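PDB 5T87: CdiA toxin from Cupriavidus taiwanensis, which probably acts as the toxin of contact-dependent growth inhibition through this C-terminal catalytic domain, held here in complex with its CdiI immunity protein. Local coordinates for residues N13-K18 with R23-D28; F37-T40 with V44-G47. All coordinates share one frame; numbering follows the deposited sequence.

Interaction 1: residues N13-K18 with R23-D28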
loop_
_atom_site.group_PDB
_atom_site.type_symbol
_atom_site.label_atom_id
_atom_site.label_comp_id
_atom_site.label_asym_id
_atom_site.label_seq_id
_atom_site.Cartn_x
_atom_site.Cartn_y
_atom_site.Cartn_z
ATOM N N ASN E 13 16.450 -6.165 5.701
ATOM C CA ASN E 13 17.229 -5.023 6.196
ATOM C C ASN E 13 16.437 -3.697 6.187
ATOM O O ASN E 13 17.046 -2.629 6.126
ATOM C CB ASN E 13 18.550 -4.874 5.401
ATOM C CG ASN E 13 19.448 -6.104 5.503
ATOM O OD1 ASN E 13 19.698 -6.774 4.503
ATOM N ND2 ASN E 13 19.934 -6.410 6.714
ATOM N N SER E 14 15.101 -3.752 6.258
ATOM C CA SER E 14 14.248 -2.540 6.253
ATOM C C SER E 14 13.937 -2.077 7.678
ATOM O O SER E 14 14.203 -2.794 8.630
ATOM C CB SER E 14 12.935 -2.789 5.491
ATOM O OG SER E 14 12.067 -3.665 6.191
ATOM N N VAL E 15 13.363 -0.884 7.808
ATOM C CA VAL E 15 13.006 -0.302 9.118
ATOM C C VAL E 15 11.565 0.271 9.113
ATOM O O VAL E 15 11.119 0.890 8.138
ATOM C CB VAL E 15 14.050 0.769 9.578
ATOM C CG1 VAL E 15 14.112 1.963 8.624
ATOM C CG2 VAL E 15 13.776 1.232 11.007
ATOM N N GLN E 16 10.848 0.040 10.209
ATOM C CA GLN E 16 9.499 0.557 10.373
ATOM C C GLN E 16 9.595 2.061 10.476
ATOM O O GLN E 16 10.468 2.569 11.162
ATOM C CB GLN E 16 8.873 -0.015 11.644
ATOM C CG GLN E 16 7.429 0.393 11.870
ATOM C CD GLN E 16 6.761 -0.387 12.984
ATOM O OE1 GLN E 16 7.377 -1.233 13.620
ATOM N NE2 GLN E 16 5.493 -0.100 13.227
ATOM N N VAL E 17 8.700 2.769 9.799
ATOM C CA VAL E 17 8.765 4.229 9.741
ATOM C C VAL E 17 8.227 4.826 11.043
ATOM O O VAL E 17 8.824 5.751 11.600
ATOM C CB VAL E 17 7.987 4.802 8.528
ATOM C CG1 VAL E 17 8.130 6.322 8.458
ATOM C CG2 VAL E 17 8.475 4.177 7.225
ATOM N N LYS E 18 7.090 4.304 11.501
ATOM C CA LYS E 18 6.433 4.758 12.724
ATOM C C LYS E 18 5.833 3.551 13.410
ATOM O O LYS E 18 5.295 2.680 12.734
ATOM C CB LYS E 18 5.300 5.719 12.387
ATOM C CG LYS E 18 5.615 6.695 11.273
ATOM C CD LYS E 18 4.524 7.738 11.116
ATOM C CE LYS E 18 3.261 7.143 10.518
ATOM N NZ LYS E 18 2.317 8.230 10.168
ATOM N N ARG E 23 4.012 0.118 7.936
ATOM C CA ARG E 23 4.782 0.611 6.797
ATOM C C ARG E 23 6.267 0.734 7.126
ATOM O O ARG E 23 6.633 1.387 8.106
ATOM C CB ARG E 23 4.250 1.962 6.333
ATOM C CG ARG E 23 4.951 2.522 5.105
ATOM C CD ARG E 23 4.110 3.587 4.411
ATOM N NE ARG E 23 3.352 3.056 3.280
ATOM C CZ ARG E 23 2.703 3.795 2.375
ATOM N NH1 ARG E 23 2.696 5.125 2.462
ATOM N NH2 ARG E 23 2.056 3.196 1.377
ATOM N N ARG E 24 7.091 0.090 6.294
ATOM C CA ARG E 24 8.536 0.096 6.421
ATOM C C ARG E 24 9.174 0.753 5.209
ATOM O O ARG E 24 8.514 0.979 4.183
ATOM C CB ARG E 24 9.079 -1.331 6.521
ATOM C CG ARG E 24 8.359 -2.233 7.504
ATOM C CD ARG E 24 9.076 -3.567 7.641
ATOM N NE ARG E 24 10.336 -3.461 8.386
ATOM C CZ ARG E 24 10.453 -3.387 9.718
ATOM N NH1 ARG E 24 11.660 -3.297 10.266
ATOM N NH2 ARG E 24 9.385 -3.394 10.509
ATOM N N VAL E 25 10.476 1.021 5.336
ATOM C CA VAL E 25 11.294 1.620 4.264
ATOM C C VAL E 25 12.736 1.091 4.299
ATOM O O VAL E 25 13.275 0.824 5.378
ATOM C CB VAL E 25 11.281 3.175 4.333
ATOM C CG1 VAL E 25 11.828 3.694 5.660
ATOM C CG2 VAL E 25 12.041 3.780 3.162
ATOM N N SER E 26 13.342 0.937 3.120
ATOM C CA SER E 26 14.742 0.495 2.988
ATOM C C SER E 26 15.420 1.133 1.763
ATOM O O SER E 26 14.794 1.908 1.027
ATOM C CB SER E 26 14.790 -1.028 2.873
ATOM O OG SER E 26 16.056 -1.543 3.249
ATOM N N VAL E 27 16.695 0.801 1.555
ATOM C CA VAL E 27 17.423 1.184 0.334
ATOM C C VAL E 27 18.221 -0.020 -0.177
ATOM O O VAL E 27 18.857 -0.718 0.610
ATOM C CB VAL E 27 18.324 2.431 0.560
ATOM C CG1 VAL E 27 19.353 2.200 1.661
ATOM C CG2 VAL E 27 19.005 2.859 -0.735
ATOM N N ASP E 28 18.167 -0.269 -1.485
ATOM C CA ASP E 28 18.861 -1.412 -2.081
ATOM C C ASP E 28 20.364 -1.087 -2.128
ATOM O O ASP E 28 20.752 -0.139 -2.817
ATOM C CB ASP E 28 18.312 -1.697 -3.487
ATOM C CG ASP E 28 18.596 -3.118 -3.957
ATOM O OD1 ASP E 28 19.721 -3.620 -3.734
ATOM O OD2 ASP E 28 17.690 -3.730 -4.562
#
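Val15 and Val25 sit across from each other in register as a hydrogen-bonded pair in the first hairpin of the toxin domain's antiparallel sheet, each backbone N donating to the other's O. Two residues further on, the chain turns a corner at Val17, whose N still reaches Arg23 O at 3.0 Å in a nearly straight bond (172°), so the pairing survives the bend. Val17 CG2 then swings in to 3.7 Å from Val25 CG1, the two side chains crossing at about a right angle, while Val15 lies alongside Val25 on the same face, toward which Leu63 of helix 57-64 packs.

The other side of the hairpin belongs to Arg24, which holds Ser14 side-on with NE and NH1, one to each of two atoms. Its CB rests beside Val15 O, and CG, turned back beside its own backbone N, approaches Gln16 CA. CD passes 3.3 Å from Ser14 OG. The bend at chi3 (73°) then folds the end of the chain over the neighbouring strand. NE donates to Ser14 OG at 2.8 Å, with the oxygen in the guanidinium plane. Gln16 N sits over the centre of the guanidinium face, and since it and NH1 are both donors the two make no bond. NH2 comes to 3.6 Å from Gln16 CB. Because Ser14 OG also bonds Leu11 O, the grip ties the end of helix 7-12 to the hairpin.

Ser26 continues this join: its CB touches Ser14 CB, and its OG bonds Val10 O in the same helix. The second bond of the arginine pair, NH1 to Ser14 O at 3.1 Å, arrives from well above the carbonyl plane (52° out of it).

Interaction 2: residues F37-T40 with V44-G47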
loop_
_atom_site.group_PDB
_atom_site.type_symbol
_atom_site.label_atom_id
_atom_site.label_comp_id
_atom_site.label_asym_id
_atom_site.label_seq_id
_atom_site.Cartn_x
_atom_site.Cartn_y
_atom_site.Cartn_z
ATOM N N PHE E 37 7.577 -0.640 1.752
ATOM C CA PHE E 37 6.960 -1.940 2.003
ATOM C C PHE E 37 5.732 -1.799 2.866
ATOM O O PHE E 37 5.766 -1.086 3.861
ATOM C CB PHE E 37 7.931 -2.831 2.761
ATOM C CG PHE E 37 9.125 -3.240 1.963
ATOM C CD1 PHE E 37 9.008 -4.213 0.973
ATOM C CD2 PHE E 37 10.375 -2.675 2.210
ATOM C CE1 PHE E 37 10.111 -4.606 0.227
ATOM C CE2 PHE E 37 11.486 -3.073 1.475
ATOM C CZ PHE E 37 11.349 -4.041 0.480
ATOM N N ASP E 38 4.678 -2.527 2.518
ATOM C CA ASP E 38 3.430 -2.516 3.282
ATOM C C ASP E 38 2.994 -3.930 3.587
ATOM O O ASP E 38 3.268 -4.849 2.817
ATOM C CB ASP E 38 2.330 -1.829 2.481
ATOM C CG ASP E 38 2.676 -0.407 2.128
ATOM O OD1 ASP E 38 2.593 0.449 3.037
ATOM O OD2 ASP E 38 3.055 -0.156 0.954
ATOM N N ARG E 39 2.287 -4.097 4.693
ATOM C CA ARG E 39 1.827 -5.408 5.086
ATOM C C ARG E 39 0.740 -5.912 4.149
ATOM O O ARG E 39 -0.161 -5.168 3.785
ATOM C CB ARG E 39 1.277 -5.415 6.507
ATOM C CG ARG E 39 1.225 -6.831 7.068
ATOM C CD ARG E 39 0.233 -6.955 8.187
ATOM N NE ARG E 39 0.777 -6.398 9.418
ATOM C CZ ARG E 39 0.070 -5.764 10.359
ATOM N NH1 ARG E 39 -1.250 -5.570 10.234
ATOM N NH2 ARG E 39 0.695 -5.312 11.439
ATOM N N THR E 40 0.835 -7.182 3.779
ATOM C CA THR E 40 -0.208 -7.848 3.052
ATOM C C THR E 40 -1.106 -8.513 4.091
ATOM O O THR E 40 -2.254 -8.119 4.278
ATOM C CB THR E 40 0.410 -8.849 2.054
ATOM O OG1 THR E 40 1.234 -8.136 1.114
ATOM C CG2 THR E 40 -0.650 -9.665 1.325
ATOM N N VAL E 44 3.829 -11.255 5.848
ATOM C CA VAL E 44 4.024 -11.064 4.395
ATOM C C VAL E 44 3.876 -9.588 4.002
ATOM O O VAL E 44 2.973 -8.909 4.489
ATOM C CB VAL E 44 3.018 -11.886 3.561
ATOM C CG1 VAL E 44 3.223 -11.661 2.060
ATOM C CG2 VAL E 44 3.118 -13.363 3.923
ATOM N N TYR E 45 4.764 -9.119 3.124
ATOM C CA TYR E 45 4.816 -7.724 2.692
ATOM C C TYR E 45 4.936 -7.619 1.161
ATOM O O TYR E 45 5.541 -8.503 0.529
ATOM C CB TYR E 45 6.011 -7.015 3.342
ATOM C CG TYR E 45 5.844 -6.713 4.824
ATOM C CD1 TYR E 45 6.004 -7.706 5.788
ATOM C CD2 TYR E 45 5.554 -5.422 5.268
ATOM C CE1 TYR E 45 5.856 -7.429 7.146
ATOM C CE2 TYR E 45 5.406 -5.132 6.616
ATOM C CZ TYR E 45 5.558 -6.129 7.549
ATOM O OH TYR E 45 5.412 -5.799 8.868
ATOM N N HIS E 46 4.362 -6.551 0.591
ATOM C CA HIS E 46 4.584 -6.151 -0.828
ATOM C C HIS E 46 5.327 -4.816 -0.874
ATOM O O HIS E 46 5.424 -4.121 0.141
ATOM C CB HIS E 46 3.269 -6.006 -1.606
ATOM C CG HIS E 46 2.264 -5.134 -0.920
ATOM N ND1 HIS E 46 1.334 -5.640 -0.040
ATOM C CD2 HIS E 46 2.076 -3.793 -0.938
ATOM C CE1 HIS E 46 0.595 -4.656 0.434
ATOM N NE2 HIS E 46 1.021 -3.527 -0.098
ATOM N N GLY E 47 5.840 -4.448 -2.042
ATOM C CA GLY E 47 6.642 -3.239 -2.124
ATOM C C GLY E 47 6.690 -2.556 -3.467
ATOM O O GLY E 47 6.368 -3.159 -4.508
#
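Asp38 and His46 form the hydrogen-bonded pair of a second antiparallel hairpin, N to O at 3.0 Å in both directions, flanked by the non-hydrogen-bonded pairs Phe37-Gly47 and Arg39-Tyr45; Thr40 N to Val44 O at 2.8 Å carries the pairing toward the turn.

At the inner end, the Phe37 ring brings CD1 to 4.0 Å from Gly47 CA, and His46 O lies near the plane of the ring at its edge. Phe37 also packs on Val10 and Leu11 of helix 7-12. Tyr45, on the neighbouring strand, leans toward the partner backbone: CD2 comes to 3.4 Å from Asp38 O, while Arg39 places its CB over one face of the ring and its CA makes an off-centre CH-pi contact, 29° from the ring normal.

His46 and Asp38 lie on the opposite face of the strands. The histidine CG occupies the crowded position between backbone N and carbonyl carbon (chi1 51°), which folds the imidazole back across the partner strand. One face receives Asp38 O, displaced toward the rim, and NE2 packs 3.4 Å from Asp38 CB. Thr40 comes at the ring edge, its OG1 hydrogen-bonded to ND1 at 2.8 Å; either atom could be the donor. With chi1 at -61° OG1 lies beside the backbone N of Thr40, on the side facing the imidazole.

The remaining ring nitrogen, NE2, bonds His72 NE2 of the CdiI immunity protein, and the two imidazoles meet nearly at right angles. Both ring nitrogens of His46 therefore have partners, ND1 within the hairpin and NE2 across the interface, which fixes the orientation of the ring. In the bond between the two NE2 atoms one must carry the hydrogen, though the geometry does not say which.

In the fold
Interactions 1 and 2 are successive hairpins of one four-stranded antiparallel sheet, their centres about 11 Å apart, and the adjoining strands 21-27 and 34-41 stitch them together. Arg24 N lies 3.0 Å from Phe37 O, probably a hydrogen bond, and Arg24 CD packs against Tyr45 CE2 at 4.1 Å. A salt bridge from Arg23 NE to Asp38 OD1 (2.7 Å) also joins them; the same arginine uses NH1 to salt-bridge Asp108 of CdiI. Through Val44 and Tyr45 the sheet also continues, in parallel pairing, into a strand of CdiI. Both hairpins therefore contribute to the surface that the immunity protein covers.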